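Local structure of cycloserine biosynthesis protein DcsG (Streptomyces lavendulae, 6JIL) at residues D37-T42 with A60-E65; D123-R128 with Y150-A155; T190-V195 with A286-Q291. The protein uses ATP and magnesium to close O-ureido-D-serine into the antibiotic D-cycloserine, as an ATP-grasp cyclo-ligase. One frame throughout, in Å; residues are numbered along the deposited sequence.

In the fold
None of the three contacts is wholly buried. Contact 3 comes nearest to a core packing: two buried phenylalanines meet between the antiparallel sheet of the ATP-grasp region and the last helix, with an arginine alongside. Contact 2 also belongs to the ATP-grasp region but lies about 40 Å away, centre to centre, across the chain's centre; there one arginine and one leucine join a helix end to the end of an edge strand. Contact 1 lies beside the parallel sheet near the N-terminus, where a buried tryptophan packs under loosely paired charges at the surface. The three share no helix or strand, and their chemistry runs from packing under weak charge pairs, through mixed, to almost purely apolar.

Contact 1 of 3, residues D37-T42 with A60-E65; sequences DWEDGT and AERQAE
Glu39 and Arg62 are paired by charge alone. Glu39 OE1 stands 3.8 Å from Arg62 NE, a long salt bridge, and lies well out of the guanidinium plane, so no N-H is aimed at it. The two side chains cross at about a right angle, and the same oxygen of Glu39, OE1, is nearer to a carbon, 3.2 Å from Arg62 CD. A second long bridge, Arg62 NH1 to Glu61 OE1 at 3.6 Å, leaves the arginine in a loose network between two carboxylates.

Below the charges the packing is apolar and centres on Trp38. Trp38 CH2 is 3.7 Å from Arg62 CD, and Arg62 CG lies at the edge of the indole, in its plane; ring and guanidinium planes are 41° apart. The far corner of the ring reaches the first turn of helix 63-76, with Trp38 CZ3 3.9 Å from Glu65 C. Trp38 CG is placed between its own backbone N and carbonyl carbon (chi1 62°), which turns the indole toward the helix start. Glu39 passes over this ring, its CG 3.7 Å above the centre of one face, so the indole is held against both Glu39 and Arg62.

The turn that presents Trp38 and Glu39 runs from Asp37 to Asp40 and is type I. Within it Glu39 N donates to Asp37 OD2 at 2.8 Å and 170°, an Asx turn.

Arg62 is the N-cap residue of helix 63-76, and Phe66 in that helix meets the Trp38 ring edge-to-face. Trp38 NE1 in turn bonds to Asp9 OD1 just after strand 4-8, and Asp37 closes strand 33-37, an outermost strand of the four-stranded parallel sheet. The contact therefore ties the loop leaving that edge strand to the start of the helix that follows strand 50-55.

Contact 2 of 3, residues D123-R128 with Y150-A155; sequences DFLAAR and YQRSLA
Arg152 supplies the polar side of the contact with Leu125 and Arg128. Arg152 NH2 donates to Leu125 O in a weak hydrogen bond, 3.4 Å long and bent to 149°. Arg128 O lies at the edge of the same guanidinium, near its plane. The stronger anchor is outside the two segments: Arg152 NE bonds to Ala131 O, which fixes the guanidinium beside the C-terminal end of helix 117-127, where the carbonyl oxygens would probably stabilise its positive charge. Arg152 CG lies between its backbone N and carbonyl carbon (chi1 68°) and the chain bends at chi3, bringing the guanidinium across to Leu125.

This is the four-stranded antiparallel sheet of the ATP-grasp fold with one of its covering helices. Strand 148-151 is at one edge, and Arg152 directly follows it. Arg128 rests on Pro176, an ATP-binding residue of strand 172-176, while Leu125 also touches Phe134 in strand 133-138.

The van der Waals part belongs to Leu125, whose two methyls divide the work. Leu125 CD2 sits over one face of the Arg152 guanidinium, 4.1 Å above its plane; leucine and arginine slide past each other in opposite directions. Leu125 CD1 is 3.5 Å from Arg152 O and meets Ala155 CB, at the start of helix 155-167, at 3.8 Å.

Contact 3 of 3, residues T190-V195 with A286-Q291; sequences TFFDGV and ALRFAQ
Phe192 N donates to Val195 O at 2.9 Å, and Val195 N returns a bond to Phe192 O at 3.0 Å, closing a type I' turn that carries both residues toward Arg288 and Phe289. This is the hairpin between strands 186-192 and 195-202 in the five-stranded antiparallel sheet of the ATP-grasp region, packed against helix 285-296.

Phe192 does most of the touching. One face lies against the helix backbone, with Phe289 CA 3.8 Å above its plane and toward the rim. Phe192 CE2 comes within 3.4 Å of Phe289 CB. The two rings are nearly parallel, planes 20° apart, yet their centroids are 5.2 Å apart and they barely overlap. Phe289 CG is anti to its backbone N (chi1 -171°), which sets its ring beside that of Phe192, the two side chains crossing at about a right angle.

Arg288 touches Phe192 through its CB, 3.7 Å from Phe192 CD1. The extended chain carries Arg288 NH1 to within 4.4 Å of Val195 CG1, while Arg288 NE is engaged in a salt bridge with Asp284. Behind, Phe289 packs on Leu22 of helix 19-28.

With the polar bonds made inside each element or to outside residues, sheet and helix are joined here by van der Waals fit.

Contact 1 of 3, residues D37-T42 with A60-E65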
ATOM      1  N   ASP A  37      -1.367   2.581  19.846  1.00 17.22           N
ATOM      2  CA  ASP A  37      -1.457   3.765  19.012  1.00 17.03           C
ATOM      3  C   ASP A  37      -0.033   4.313  18.924  1.00 17.31           C
ATOM      4  O   ASP A  37       0.618   4.500  19.950  1.00 16.67           O
ATOM      5  CB  ASP A  37      -2.393   4.790  19.656  1.00 17.18           C
ATOM      6  CG  ASP A  37      -2.597   6.017  18.794  1.00 19.40           C
ATOM      7  OD1 ASP A  37      -3.630   6.694  18.964  1.00 21.75           O
ATOM      8  OD2 ASP A  37      -1.724   6.315  17.953  1.00 21.66           O
ATOM      9  N   TRP A  38       0.460   4.564  17.713  1.00 17.39           N
ATOM     10  CA  TRP A  38       1.824   5.055  17.582  1.00 18.64           C
ATOM     11  C   TRP A  38       2.033   6.448  18.169  1.00 19.04           C
ATOM     12  O   TRP A  38       3.175   6.849  18.422  1.00 19.54           O
ATOM     13  CB  TRP A  38       2.297   5.014  16.117  1.00 16.49           C
ATOM     14  CG  TRP A  38       1.525   5.874  15.162  1.00 17.84           C
ATOM     15  CD1 TRP A  38       0.290   5.621  14.639  1.00 16.74           C
ATOM     16  CD2 TRP A  38       1.955   7.117  14.588  1.00 17.20           C
ATOM     17  NE1 TRP A  38      -0.074   6.623  13.770  1.00 15.44           N
ATOM     18  CE2 TRP A  38       0.929   7.555  13.721  1.00 15.19           C
ATOM     19  CE3 TRP A  38       3.111   7.903  14.722  1.00 18.20           C
ATOM     20  CZ2 TRP A  38       1.019   8.747  12.988  1.00 15.96           C
ATOM     21  CZ3 TRP A  38       3.202   9.096  13.987  1.00 16.42           C
ATOM     22  CH2 TRP A  38       2.161   9.501  13.134  1.00 16.61           C
ATOM     23  N   GLU A  39       0.942   7.178  18.392  1.00 18.83           N
ATOM     24  CA  GLU A  39       1.030   8.526  18.960  1.00 21.54           C
ATOM     25  C   GLU A  39       0.761   8.563  20.465  1.00 22.71           C
ATOM     26  O   GLU A  39       0.655   9.630  21.063  1.00 22.96           O
ATOM     27  CB  GLU A  39       0.074   9.477  18.230  1.00 20.58           C
ATOM     28  CG  GLU A  39       0.615   9.927  16.877  1.00 25.18           C
ATOM     29  CD  GLU A  39      -0.353  10.786  16.086  1.00 28.41           C
ATOM     30  OE1 GLU A  39       0.126  11.659  15.324  1.00 28.82           O
ATOM     31  OE2 GLU A  39      -1.584  10.583  16.208  1.00 29.47           O
ATOM     32  N   ASP A  40       0.649   7.388  21.074  1.00 24.04           N
ATOM     33  CA  ASP A  40       0.408   7.288  22.507  1.00 25.05           C
ATOM     34  C   ASP A  40       1.752   7.313  23.232  1.00 25.94           C
ATOM     35  O   ASP A  40       2.479   6.323  23.250  1.00 26.05           O
ATOM     36  CB  ASP A  40      -0.331   5.988  22.811  1.00 25.75           C
ATOM     37  CG  ASP A  40      -0.650   5.822  24.281  1.00 26.47           C
ATOM     38  OD1 ASP A  40      -1.324   4.826  24.619  1.00 26.87           O
ATOM     39  OD2 ASP A  40      -0.233   6.674  25.095  1.00 27.32           O
ATOM     40  N   GLY A  41       2.076   8.452  23.832  1.00 28.48           N
ATOM     41  CA  GLY A  41       3.344   8.586  24.528  1.00 27.70           C
ATOM     42  C   GLY A  41       3.507   7.741  25.779  1.00 28.13           C
ATOM     43  O   GLY A  41       4.602   7.668  26.329  1.00 28.12           O
ATOM     44  N   THR A  42       2.434   7.096  26.229  1.00 27.86           N
ATOM     45  CA  THR A  42       2.495   6.271  27.435  1.00 28.17           C
ATOM     46  C   THR A  42       2.938   4.832  27.165  1.00 28.01           C
ATOM     47  O   THR A  42       3.005   4.017  28.085  1.00 27.02           O
ATOM     48  CB  THR A  42       1.127   6.213  28.143  1.00 28.01           C
ATOM     49  OG1 THR A  42       0.218   5.421  27.367  1.00 27.70           O
ATOM     50  CG2 THR A  42       0.554   7.616  28.305  1.00 27.89           C
ATOM     51  N   ALA A  60      -0.250   8.934   6.590  1.00 17.51           N
ATOM     52  CA  ALA A  60      -0.394   9.626   5.315  1.00 17.37           C
ATOM     53  C   ALA A  60      -0.544  11.130   5.510  1.00 18.89           C
ATOM     54  O   ALA A  60      -0.359  11.897   4.570  1.00 18.62           O
ATOM     55  CB  ALA A  60      -1.597   9.085   4.555  1.00 16.26           C
ATOM     56  N   GLU A  61      -0.895  11.538   6.727  1.00 20.55           N
ATOM     57  CA  GLU A  61      -1.066  12.952   7.059  1.00 23.08           C
ATOM     58  C   GLU A  61       0.207  13.522   7.664  1.00 23.42           C
ATOM     59  O   GLU A  61       0.421  14.732   7.644  1.00 23.20           O
ATOM     60  CB  GLU A  61      -2.204  13.139   8.058  1.00 23.80           C
ATOM     61  CG  GLU A  61      -3.571  13.106   7.439  1.00 29.38           C
ATOM     62  CD  GLU A  61      -4.654  12.967   8.477  1.00 33.79           C
ATOM     63  OE1 GLU A  61      -4.607  13.705   9.487  1.00 36.76           O
ATOM     64  OE2 GLU A  61      -5.556  12.121   8.283  1.00 37.03           O
ATOM     65  N   ARG A  62       1.041  12.646   8.210  1.00 22.84           N
ATOM     66  CA  ARG A  62       2.294  13.066   8.817  1.00 24.30           C
ATOM     67  C   ARG A  62       3.344  11.977   8.621  1.00 23.31           C
ATOM     68  O   ARG A  62       3.775  11.315   9.561  1.00 24.25           O
ATOM     69  CB  ARG A  62       2.081  13.378  10.303  1.00 25.85           C
ATOM     70  CG  ARG A  62       1.156  12.418  11.034  1.00 30.48           C
ATOM     71  CD  ARG A  62       0.916  12.880  12.466  1.00 34.02           C
ATOM     72  NE  ARG A  62       0.312  14.211  12.524  1.00 40.18           N
ATOM     73  CZ  ARG A  62      -0.940  14.488  12.162  1.00 43.43           C
ATOM     74  NH1 ARG A  62      -1.740  13.523  11.713  1.00 44.09           N
ATOM     75  NH2 ARG A  62      -1.396  15.734  12.247  1.00 44.05           N
ATOM     76  N   GLN A  63       3.755  11.819   7.372  1.00 21.63           N
ATOM     77  CA  GLN A  63       4.722  10.814   6.983  1.00 20.91           C
ATOM     78  C   GLN A  63       6.026  10.873   7.759  1.00 19.83           C
ATOM     79  O   GLN A  63       6.425   9.885   8.365  1.00 20.55           O
ATOM     80  CB  GLN A  63       4.991  10.926   5.480  1.00 21.86           C
ATOM     81  CG  GLN A  63       3.721  10.894   4.628  1.00 23.89           C
ATOM     82  CD  GLN A  63       3.058  12.262   4.475  1.00 25.44           C
ATOM     83  OE1 GLN A  63       2.809  12.965   5.456  1.00 25.57           O
ATOM     84  NE2 GLN A  63       2.762  12.638   3.230  1.00 25.03           N
ATOM     85  N   ALA A  64       6.691  12.021   7.742  1.00 19.43           N
ATOM     86  CA  ALA A  64       7.955  12.167   8.455  1.00 20.51           C
ATOM     87  C   ALA A  64       7.828  11.760   9.921  1.00 19.99           C
ATOM     88  O   ALA A  64       8.727  11.118  10.467  1.00 18.90           O
ATOM     89  CB  ALA A  64       8.461  13.610   8.354  1.00 19.51           C
ATOM     90  N   GLU A  65       6.717  12.139  10.549  1.00 20.91           N
ATOM     91  CA  GLU A  65       6.474  11.820  11.955  1.00 23.18           C
ATOM     92  C   GLU A  65       6.412  10.321  12.200  1.00 23.33           C
ATOM     93  O   GLU A  65       6.982   9.826  13.175  1.00 23.70           O
ATOM     94  CB  GLU A  65       5.163  12.447  12.449  1.00 24.57           C
ATOM     95  CG  GLU A  65       5.202  13.951  12.675  1.00 29.06           C
ATOM     96  CD  GLU A  65       5.243  14.754  11.387  1.00 31.55           C
ATOM     97  OE1 GLU A  65       5.191  16.000  11.466  1.00 35.09           O
ATOM     98  OE2 GLU A  65       5.323  14.151  10.297  1.00 33.01           O
TER

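Contact 2 of 3, residues D123-R128 with Y150-A155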
ATOM      1  N   ASP A 123       5.184  17.801 -19.805  1.00 25.77           N
ATOM      2  CA  ASP A 123       6.114  16.854 -20.405  1.00 26.77           C
ATOM      3  C   ASP A 123       5.463  15.481 -20.369  1.00 26.29           C
ATOM      4  O   ASP A 123       5.552  14.717 -21.324  1.00 26.80           O
ATOM      5  CB  ASP A 123       7.432  16.787 -19.633  1.00 29.03           C
ATOM      6  CG  ASP A 123       8.371  15.723 -20.190  1.00 32.46           C
ATOM      7  OD1 ASP A 123       8.913  15.931 -21.295  1.00 34.67           O
ATOM      8  OD2 ASP A 123       8.555  14.671 -19.536  1.00 34.78           O
ATOM      9  N   PHE A 124       4.814  15.184 -19.246  1.00 26.37           N
ATOM     10  CA  PHE A 124       4.125  13.912 -19.034  1.00 25.55           C
ATOM     11  C   PHE A 124       3.074  13.642 -20.113  1.00 25.44           C
ATOM     12  O   PHE A 124       3.044  12.562 -20.704  1.00 23.73           O
ATOM     13  CB  PHE A 124       3.453  13.911 -17.656  1.00 25.15           C
ATOM     14  CG  PHE A 124       2.555  12.732 -17.418  1.00 22.98           C
ATOM     15  CD1 PHE A 124       3.086  11.463 -17.219  1.00 22.24           C
ATOM     16  CD2 PHE A 124       1.174  12.891 -17.410  1.00 24.37           C
ATOM     17  CE1 PHE A 124       2.258  10.369 -17.016  1.00 21.68           C
ATOM     18  CE2 PHE A 124       0.328  11.794 -17.206  1.00 24.01           C
ATOM     19  CZ  PHE A 124       0.873  10.534 -17.009  1.00 23.88           C
ATOM     20  N   LEU A 125       2.217  14.628 -20.360  1.00 25.74           N
ATOM     21  CA  LEU A 125       1.168  14.495 -21.366  1.00 26.40           C
ATOM     22  C   LEU A 125       1.755  14.422 -22.767  1.00 28.29           C
ATOM     23  O   LEU A 125       1.177  13.797 -23.659  1.00 29.23           O
ATOM     24  CB  LEU A 125       0.196  15.672 -21.269  1.00 24.36           C
ATOM     25  CG  LEU A 125      -0.616  15.670 -19.975  1.00 24.56           C
ATOM     26  CD1 LEU A 125      -1.378  16.977 -19.805  1.00 24.20           C
ATOM     27  CD2 LEU A 125      -1.561  14.481 -20.006  1.00 25.00           C
ATOM     28  N   ALA A 126       2.907  15.060 -22.954  1.00 28.30           N
ATOM     29  CA  ALA A 126       3.578  15.072 -24.244  1.00 29.08           C
ATOM     30  C   ALA A 126       4.133  13.693 -24.551  1.00 29.85           C
ATOM     31  O   ALA A 126       4.129  13.256 -25.699  1.00 30.50           O
ATOM     32  CB  ALA A 126       4.705  16.099 -24.235  1.00 28.99           C
ATOM     33  N   ALA A 127       4.609  13.011 -23.516  1.00 30.24           N
ATOM     34  CA  ALA A 127       5.171  11.677 -23.663  1.00 31.60           C
ATOM     35  C   ALA A 127       4.069  10.641 -23.824  1.00 33.77           C
ATOM     36  O   ALA A 127       4.297   9.551 -24.349  1.00 35.17           O
ATOM     37  CB  ALA A 127       6.019  11.341 -22.451  1.00 30.73           C
ATOM     38  N   ARG A 128       2.867  10.982 -23.372  1.00 35.71           N
ATOM     39  CA  ARG A 128       1.743  10.060 -23.466  1.00 37.16           C
ATOM     40  C   ARG A 128       0.531  10.711 -24.128  1.00 37.67           C
ATOM     41  O   ARG A 128      -0.527  10.836 -23.516  1.00 37.32           O
ATOM     42  CB  ARG A 128       1.363   9.556 -22.071  1.00 37.33           C
ATOM     43  CG  ARG A 128       2.558   9.140 -21.225  1.00 38.80           C
ATOM     44  CD  ARG A 128       2.131   8.278 -20.048  1.00 39.52           C
ATOM     45  NE  ARG A 128       1.738   6.938 -20.476  1.00 39.02           N
ATOM     46  CZ  ARG A 128       2.573   6.051 -21.007  1.00 38.80           C
ATOM     47  NH1 ARG A 128       3.850   6.365 -21.173  1.00 39.64           N
ATOM     48  NH2 ARG A 128       2.134   4.853 -21.374  1.00 36.31           N
ATOM     49  N   TYR A 150      -7.962  13.437 -13.864  1.00 18.27           N
ATOM     50  CA  TYR A 150      -8.067  14.612 -14.731  1.00 20.75           C
ATOM     51  C   TYR A 150      -8.099  14.282 -16.220  1.00 21.57           C
ATOM     52  O   TYR A 150      -7.452  13.334 -16.672  1.00 21.55           O
ATOM     53  CB  TYR A 150      -6.884  15.575 -14.524  1.00 20.00           C
ATOM     54  CG  TYR A 150      -6.660  16.069 -13.114  1.00 19.51           C
ATOM     55  CD1 TYR A 150      -5.892  15.337 -12.204  1.00 18.78           C
ATOM     56  CD2 TYR A 150      -7.202  17.283 -12.695  1.00 17.62           C
ATOM     57  CE1 TYR A 150      -5.669  15.810 -10.905  1.00 18.93           C
ATOM     58  CE2 TYR A 150      -6.988  17.763 -11.413  1.00 18.14           C
ATOM     59  CZ  TYR A 150      -6.225  17.029 -10.522  1.00 19.01           C
ATOM     60  OH  TYR A 150      -6.023  17.528  -9.259  1.00 19.70           O
ATOM     61  N   GLN A 151      -8.846  15.081 -16.977  1.00 23.92           N
ATOM     62  CA  GLN A 151      -8.905  14.942 -18.427  1.00 26.98           C
ATOM     63  C   GLN A 151      -7.611  15.639 -18.836  1.00 27.06           C
ATOM     64  O   GLN A 151      -7.201  16.585 -18.168  1.00 27.21           O
ATOM     65  CB  GLN A 151     -10.115  15.693 -18.986  1.00 29.86           C
ATOM     66  CG  GLN A 151     -11.453  15.041 -18.677  1.00 34.47           C
ATOM     67  CD  GLN A 151     -12.628  15.972 -18.938  1.00 39.15           C
ATOM     68  OE1 GLN A 151     -13.784  15.543 -18.951  1.00 42.75           O
ATOM     69  NE2 GLN A 151     -12.337  17.255 -19.134  1.00 40.56           N
ATOM     70  N   ARG A 152      -6.961  15.199 -19.909  1.00 28.15           N
ATOM     71  CA  ARG A 152      -5.691  15.815 -20.293  1.00 29.59           C
ATOM     72  C   ARG A 152      -5.721  17.322 -20.523  1.00 30.34           C
ATOM     73  O   ARG A 152      -4.680  17.981 -20.477  1.00 32.17           O
ATOM     74  CB  ARG A 152      -5.093  15.131 -21.526  1.00 30.25           C
ATOM     75  CG  ARG A 152      -5.853  15.325 -22.821  1.00 30.57           C
ATOM     76  CD  ARG A 152      -4.898  15.144 -23.983  1.00 29.97           C
ATOM     77  NE  ARG A 152      -4.071  13.960 -23.791  1.00 31.54           N
ATOM     78  CZ  ARG A 152      -2.762  13.913 -24.013  1.00 32.46           C
ATOM     79  NH1 ARG A 152      -2.111  14.986 -24.442  1.00 32.29           N
ATOM     80  NH2 ARG A 152      -2.097  12.792 -23.789  1.00 32.14           N
ATOM     81  N   SER A 153      -6.901  17.877 -20.757  1.00 30.53           N
ATOM     82  CA  SER A 153      -7.009  19.309 -20.990  1.00 30.47           C
ATOM     83  C   SER A 153      -6.870  20.092 -19.691  1.00 30.02           C
ATOM     84  O   SER A 153      -6.710  21.312 -19.707  1.00 30.06           O
ATOM     85  CB  SER A 153      -8.355  19.630 -21.643  1.00 32.12           C
ATOM     86  OG  SER A 153      -9.434  19.218 -20.814  1.00 35.98           O
ATOM     87  N   LEU A 154      -6.926  19.384 -18.568  1.00 29.07           N
ATOM     88  CA  LEU A 154      -6.833  20.014 -17.254  1.00 29.47           C
ATOM     89  C   LEU A 154      -5.427  19.977 -16.662  1.00 28.57           C
ATOM     90  O   LEU A 154      -5.253  19.725 -15.472  1.00 29.31           O
ATOM     91  CB  LEU A 154      -7.798  19.328 -16.291  1.00 28.80           C
ATOM     92  CG  LEU A 154      -9.265  19.306 -16.709  1.00 29.46           C
ATOM     93  CD1 LEU A 154     -10.051  18.442 -15.736  1.00 27.90           C
ATOM     94  CD2 LEU A 154      -9.807  20.727 -16.737  1.00 27.13           C
ATOM     95  N   ALA A 155      -4.423  20.235 -17.485  1.00 28.03           N
ATOM     96  CA  ALA A 155      -3.050  20.211 -17.002  1.00 28.60           C
ATOM     97  C   ALA A 155      -2.774  21.280 -15.940  1.00 29.43           C
ATOM     98  O   ALA A 155      -2.196  20.990 -14.892  1.00 28.71           O
ATOM     99  CB  ALA A 155      -2.088  20.370 -18.171  1.00 27.29           C
TER

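Contact 3 of 3, residues T190-V195 with A286-Q291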
ATOM      1  N   THR A 190      -3.741 -10.982  -1.427  1.00 15.08           N
ATOM      2  CA  THR A 190      -3.035 -11.027  -0.158  1.00 13.66           C
ATOM      3  C   THR A 190      -2.150 -12.264  -0.086  1.00 14.60           C
ATOM      4  O   THR A 190      -2.584 -13.370  -0.405  1.00 14.75           O
ATOM      5  CB  THR A 190      -4.023 -11.037   0.999  1.00 13.31           C
ATOM      6  OG1 THR A 190      -4.702  -9.778   1.038  1.00 15.95           O
ATOM      7  CG2 THR A 190      -3.314 -11.270   2.311  1.00 14.52           C
ATOM      8  N   PHE A 191      -0.901 -12.063   0.327  1.00 15.70           N
ATOM      9  CA  PHE A 191       0.063 -13.149   0.442  1.00 16.24           C
ATOM     10  C   PHE A 191       0.634 -13.255   1.845  1.00 16.97           C
ATOM     11  O   PHE A 191       0.779 -12.253   2.549  1.00 17.53           O
ATOM     12  CB  PHE A 191       1.232 -12.942  -0.518  1.00 16.77           C
ATOM     13  CG  PHE A 191       0.920 -13.258  -1.948  1.00 17.86           C
ATOM     14  CD1 PHE A 191       0.023 -12.485  -2.669  1.00 15.21           C
ATOM     15  CD2 PHE A 191       1.575 -14.306  -2.594  1.00 18.16           C
ATOM     16  CE1 PHE A 191      -0.214 -12.746  -4.019  1.00 19.34           C
ATOM     17  CE2 PHE A 191       1.345 -14.575  -3.943  1.00 18.05           C
ATOM     18  CZ  PHE A 191       0.452 -13.793  -4.656  1.00 18.41           C
ATOM     19  N   PHE A 192       0.969 -14.480   2.236  1.00 17.87           N
ATOM     20  CA  PHE A 192       1.567 -14.739   3.538  1.00 18.63           C
ATOM     21  C   PHE A 192       2.789 -15.620   3.332  1.00 19.23           C
ATOM     22  O   PHE A 192       2.679 -16.750   2.862  1.00 18.77           O
ATOM     23  CB  PHE A 192       0.548 -15.398   4.459  1.00 16.42           C
ATOM     24  CG  PHE A 192      -0.582 -14.481   4.844  1.00 16.81           C
ATOM     25  CD1 PHE A 192      -1.899 -14.804   4.542  1.00 15.00           C
ATOM     26  CD2 PHE A 192      -0.322 -13.282   5.497  1.00 14.61           C
ATOM     27  CE1 PHE A 192      -2.940 -13.952   4.885  1.00 14.77           C
ATOM     28  CE2 PHE A 192      -1.359 -12.422   5.844  1.00 14.97           C
ATOM     29  CZ  PHE A 192      -2.671 -12.759   5.537  1.00 14.52           C
ATOM     30  N   ASP A 193       3.956 -15.074   3.663  1.00 20.91           N
ATOM     31  CA  ASP A 193       5.228 -15.774   3.498  1.00 23.24           C
ATOM     32  C   ASP A 193       5.472 -16.251   2.068  1.00 23.67           C
ATOM     33  O   ASP A 193       5.964 -17.358   1.846  1.00 24.75           O
ATOM     34  CB  ASP A 193       5.332 -16.959   4.459  1.00 24.62           C
ATOM     35  CG  ASP A 193       5.933 -16.569   5.791  1.00 26.42           C
ATOM     36  OD1 ASP A 193       6.476 -15.447   5.873  1.00 27.92           O
ATOM     37  OD2 ASP A 193       5.879 -17.374   6.749  1.00 27.78           O
ATOM     38  N   GLY A 194       5.128 -15.403   1.105  1.00 22.99           N
ATOM     39  CA  GLY A 194       5.326 -15.736  -0.290  1.00 22.73           C
ATOM     40  C   GLY A 194       4.282 -16.678  -0.857  1.00 23.51           C
ATOM     41  O   GLY A 194       4.453 -17.190  -1.963  1.00 24.72           O
ATOM     42  N   VAL A 195       3.200 -16.903  -0.115  1.00 22.11           N
ATOM     43  CA  VAL A 195       2.144 -17.807  -0.566  1.00 19.88           C
ATOM     44  C   VAL A 195       0.796 -17.105  -0.704  1.00 19.07           C
ATOM     45  O   VAL A 195       0.343 -16.404   0.200  1.00 19.83           O
ATOM     46  CB  VAL A 195       2.003 -19.006   0.403  1.00 20.42           C
ATOM     47  CG1 VAL A 195       0.837 -19.901  -0.010  1.00 19.00           C
ATOM     48  CG2 VAL A 195       3.303 -19.794   0.424  1.00 17.01           C
ATOM     49  N   ALA A 286      -6.644 -14.972   8.296  1.00 21.13           N
ATOM     50  CA  ALA A 286      -6.139 -14.520   9.582  1.00 20.80           C
ATOM     51  C   ALA A 286      -5.253 -15.560  10.251  1.00 19.42           C
ATOM     52  O   ALA A 286      -4.259 -15.212  10.887  1.00 19.97           O
ATOM     53  CB  ALA A 286      -7.301 -14.153  10.498  1.00 17.10           C
ATOM     54  N   LEU A 287      -5.612 -16.833  10.121  1.00 19.15           N
ATOM     55  CA  LEU A 287      -4.827 -17.903  10.734  1.00 19.71           C
ATOM     56  C   LEU A 287      -3.469 -17.998  10.046  1.00 19.38           C
ATOM     57  O   LEU A 287      -2.443 -18.192  10.696  1.00 19.74           O
ATOM     58  CB  LEU A 287      -5.564 -19.247  10.628  1.00 18.89           C
ATOM     59  CG  LEU A 287      -4.829 -20.489  11.150  1.00 21.10           C
ATOM     60  CD1 LEU A 287      -4.489 -20.300  12.621  1.00 19.80           C
ATOM     61  CD2 LEU A 287      -5.690 -21.737  10.960  1.00 19.76           C
ATOM     62  N   ARG A 288      -3.470 -17.850   8.727  1.00 18.10           N
ATOM     63  CA  ARG A 288      -2.230 -17.912   7.969  1.00 19.37           C
ATOM     64  C   ARG A 288      -1.323 -16.749   8.351  1.00 18.95           C
ATOM     65  O   ARG A 288      -0.097 -16.858   8.307  1.00 19.82           O
ATOM     66  CB  ARG A 288      -2.509 -17.848   6.468  1.00 20.78           C
ATOM     67  CG  ARG A 288      -3.446 -18.899   5.947  1.00 22.14           C
ATOM     68  CD  ARG A 288      -3.322 -18.944   4.453  1.00 27.02           C
ATOM     69  NE  ARG A 288      -4.288 -19.834   3.830  1.00 31.35           N
ATOM     70  CZ  ARG A 288      -4.159 -20.309   2.595  1.00 34.61           C
ATOM     71  NH1 ARG A 288      -3.095 -19.980   1.862  1.00 32.45           N
ATOM     72  NH2 ARG A 288      -5.097 -21.098   2.088  1.00 35.27           N
ATOM     73  N   PHE A 289      -1.927 -15.628   8.716  1.00 17.81           N
ATOM     74  CA  PHE A 289      -1.149 -14.463   9.103  1.00 17.65           C
ATOM     75  C   PHE A 289      -0.531 -14.706  10.483  1.00 17.40           C
ATOM     76  O   PHE A 289       0.669 -14.509  10.680  1.00 16.74           O
ATOM     77  CB  PHE A 289      -2.043 -13.222   9.120  1.00 15.88           C
ATOM     78  CG  PHE A 289      -1.299 -11.941   9.303  1.00 14.28           C
ATOM     79  CD1 PHE A 289       0.086 -11.897   9.188  1.00 14.13           C
ATOM     80  CD2 PHE A 289      -1.988 -10.765   9.572  1.00 15.33           C
ATOM     81  CE1 PHE A 289       0.776 -10.699   9.337  1.00 12.72           C
ATOM     82  CE2 PHE A 289      -1.311  -9.564   9.723  1.00 13.11           C
ATOM     83  CZ  PHE A 289       0.077  -9.530   9.605  1.00 15.80           C
ATOM     84  N   ALA A 290      -1.353 -15.156  11.428  1.00 16.46           N
ATOM     85  CA  ALA A 290      -0.871 -15.426  12.777  1.00 14.79           C
ATOM     86  C   ALA A 290       0.211 -16.503  12.756  1.00 14.34           C
ATOM     87  O   ALA A 290       1.194 -16.413  13.485  1.00 14.28           O
ATOM     88  CB  ALA A 290      -2.022 -15.862  13.665  1.00 13.98           C
ATOM     89  N   GLN A 291       0.032 -17.520  11.921  1.00 12.66           N
ATOM     90  CA  GLN A 291       1.024 -18.584  11.839  1.00 15.94           C
ATOM     91  C   GLN A 291       2.350 -18.057  11.307  1.00 15.32           C
ATOM     92  O   GLN A 291       3.408 -18.382  11.844  1.00 15.96           O
ATOM     93  CB  GLN A 291       0.517 -19.736  10.965  1.00 13.88           C
ATOM     94  CG  GLN A 291      -0.547 -20.584  11.654  1.00 16.67           C
ATOM     95  CD  GLN A 291      -1.049 -21.723  10.789  1.00 15.64           C
ATOM     96  OE1 GLN A 291      -1.638 -21.500   9.734  1.00 18.55           O
ATOM     97  NE2 GLN A 291      -0.816 -22.948  11.232  1.00 16.01           N
TER